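Local coordinates for mitochondrial RNA-binding protein 1 (Trypanosoma brucei, PDB 2GIA) that forms a complex with mitochondrial RNA-binding protein 2 that binds guide RNA and acts as an RNA matchmaker in trypanosome mitochondrial RNA editing, at residues Thr28-Asp33 with Val125-His130. Residues are numbered along the deposited sequence; the frame is centred on the assembly and turned at random.
Sequences TRVAVD and VKFDNH
With CG set anti to its own carbonyl carbon (chi1 -62°), the ring of Phe127 extends from strand 121-128 to meet methyls of Thr28 and Val30 on strand 26-33. Val30 CG1 is anti to the backbone N (chi1 180°), which puts CG2 on the N side; this second branch lies 4.0 Å from Phe127 CE1 and 4.1 Å from Phe127 CZ, approaching that part of the ring obliquely. Thr28 CG2 comes to the same end of the ring, 4.2 Å from Phe127 CZ, again at a slant. Beside this cluster Thr28 and Val125 point their side chains at each other tip to tip, with Val125 CG2 3.8 Å from Thr28 OG1. That approach is van der Waals contact; the buried hydroxyl is satisfied by a hydrogen bond between Thr28 OG1 and NE2 of Gln41 on strand 36-43, one of the two neighbours of strand 26-33 in its sheet. No hydrogen bond links the two segments, whose axes cross at -74° and come no closer than 10.1 Å, a gap bridged by side chains. Phe138 of helix 130-145 packs on Val30, while Leu135 of the same helix and Ile15 of strand 12-17 touch Phe127. The example illustrates how two antiparallel sheets of one chain, whose strands cross steeply here, share a hydrophobic core with a helix that follows the last strand, an arrangement consistent with the Whirly-like fold of the MRP family.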
loop_
_atom_site.group_PDB
_atom_site.type_symbol
_atom_site.label_atom_id
_atom_site.label_comp_id
_atom_site.label_asym_id
_atom_site.label_seq_id
_atom_site.Cartn_x
_atom_site.Cartn_y
_atom_site.Cartn_z
ATOM N N THR B 28 -15.241 5.393 20.512
ATOM C CA THR B 28 -14.673 4.072 20.171
ATOM C C THR B 28 -13.269 4.301 19.621
ATOM O O THR B 28 -13.072 5.191 18.802
ATOM C CB THR B 28 -15.527 3.372 19.032
ATOM O OG1 THR B 28 -16.857 3.164 19.507
ATOM C CG2 THR B 28 -14.903 2.030 18.623
ATOM N N ARG B 29 -12.316 3.507 20.058
ATOM C CA ARG B 29 -10.920 3.681 19.604
ATOM C C ARG B 29 -10.394 2.388 19.010
ATOM O O ARG B 29 -10.599 1.327 19.595
ATOM C CB ARG B 29 -10.011 4.044 20.823
ATOM C CG ARG B 29 -8.514 4.242 20.437
ATOM C CD ARG B 29 -7.614 4.544 21.666
ATOM N NE ARG B 29 -7.953 5.875 22.156
ATOM C CZ ARG B 29 -8.055 6.204 23.438
ATOM N NH1 ARG B 29 -8.375 7.439 23.772
ATOM N NH2 ARG B 29 -7.824 5.304 24.381
ATOM N N VAL B 30 -9.727 2.485 17.850
ATOM C CA VAL B 30 -9.107 1.332 17.207
ATOM C C VAL B 30 -7.635 1.723 17.095
ATOM O O VAL B 30 -7.303 2.751 16.492
ATOM C CB VAL B 30 -9.710 1.070 15.774
ATOM C CG1 VAL B 30 -9.005 -0.164 15.132
ATOM C CG2 VAL B 30 -11.227 0.790 15.904
ATOM N N ALA B 31 -6.762 0.930 17.729
ATOM C CA ALA B 31 -5.328 1.199 17.708
ATOM C C ALA B 31 -4.594 -0.088 17.378
ATOM O O ALA B 31 -5.164 -1.200 17.426
ATOM C CB ALA B 31 -4.835 1.697 19.113
ATOM N N VAL B 32 -3.311 0.046 17.071
ATOM C CA VAL B 32 -2.535 -1.175 16.794
ATOM C C VAL B 32 -1.126 -1.011 17.381
ATOM O O VAL B 32 -0.502 0.049 17.266
ATOM C CB VAL B 32 -2.443 -1.483 15.276
ATOM C CG1 VAL B 32 -1.568 -0.431 14.546
ATOM C CG2 VAL B 32 -1.805 -2.859 15.086
ATOM N N ASP B 33 -0.684 -2.056 18.052
ATOM C CA ASP B 33 0.646 -2.102 18.657
ATOM C C ASP B 33 1.420 -3.236 17.931
ATOM O O ASP B 33 1.372 -4.390 18.344
ATOM C CB ASP B 33 0.491 -2.420 20.152
ATOM C CG ASP B 33 1.832 -2.403 20.893
ATOM O OD1 ASP B 33 2.882 -2.126 20.260
ATOM O OD2 ASP B 33 1.827 -2.655 22.108
ATOM N N VAL B 125 -20.782 -2.671 17.919
ATOM C CA VAL B 125 -20.330 -1.362 17.413
ATOM C C VAL B 125 -20.281 -1.497 15.878
ATOM O O VAL B 125 -19.916 -2.570 15.346
ATOM C CB VAL B 125 -18.964 -0.941 18.005
ATOM C CG1 VAL B 125 -17.881 -1.936 17.619
ATOM C CG2 VAL B 125 -18.606 0.482 17.517
ATOM N N LYS B 126 -20.658 -0.431 15.174
ATOM C CA LYS B 126 -20.713 -0.469 13.712
ATOM C C LYS B 126 -19.810 0.613 13.170
ATOM O O LYS B 126 -19.619 1.611 13.830
ATOM C CB LYS B 126 -22.154 -0.202 13.236
ATOM C CG LYS B 126 -23.165 -1.348 13.566
ATOM C CD LYS B 126 -24.525 -1.002 12.979
ATOM C CE LYS B 126 -25.621 -1.980 13.349
ATOM N NZ LYS B 126 -25.131 -3.346 13.158
ATOM N N PHE B 127 -19.248 0.396 11.983
ATOM C CA PHE B 127 -18.367 1.388 11.318
ATOM C C PHE B 127 -19.041 1.498 9.970
ATOM O O PHE B 127 -18.770 0.692 9.065
ATOM C CB PHE B 127 -16.970 0.789 11.165
ATOM C CG PHE B 127 -16.306 0.461 12.514
ATOM C CD1 PHE B 127 -15.530 1.418 13.162
ATOM C CD2 PHE B 127 -16.480 -0.791 13.107
ATOM C CE1 PHE B 127 -14.915 1.132 14.408
ATOM C CE2 PHE B 127 -15.863 -1.097 14.360
ATOM C CZ PHE B 127 -15.091 -0.142 14.999
ATOM N N ASP B 128 -19.878 2.513 9.824
ATOM C CA ASP B 128 -20.649 2.682 8.589
ATOM C C ASP B 128 -20.235 3.899 7.767
ATOM O O ASP B 128 -19.660 4.844 8.297
ATOM C CB ASP B 128 -22.157 2.786 8.933
ATOM C CG ASP B 128 -22.746 1.450 9.394
ATOM O OD1 ASP B 128 -22.086 0.409 9.191
ATOM O OD2 ASP B 128 -23.872 1.435 9.935
ATOM N N ASN B 129 -20.555 3.865 6.482
ATOM C CA ASN B 129 -20.241 4.987 5.603
ATOM C C ASN B 129 -18.768 5.412 5.664
ATOM O O ASN B 129 -17.885 4.564 5.522
ATOM C CB ASN B 129 -21.190 6.138 5.951
ATOM C CG ASN B 129 -22.621 5.673 5.927
ATOM O OD1 ASN B 129 -23.046 5.026 4.965
ATOM N ND2 ASN B 129 -23.353 5.944 6.981
ATOM N N HIS B 130 -18.482 6.696 5.854
ATOM C CA HIS B 130 -17.070 7.113 5.835
ATOM C C HIS B 130 -16.257 6.458 6.955
ATOM O O HIS B 130 -15.035 6.341 6.831
ATOM C CB HIS B 130 -16.937 8.657 5.880
ATOM C CG HIS B 130 -17.489 9.263 7.127
ATOM N ND1 HIS B 130 -16.709 9.565 8.220
ATOM C CD2 HIS B 130 -18.754 9.614 7.460
ATOM C CE1 HIS B 130 -17.465 10.078 9.173
ATOM N NE2 HIS B 130 -18.713 10.117 8.737
#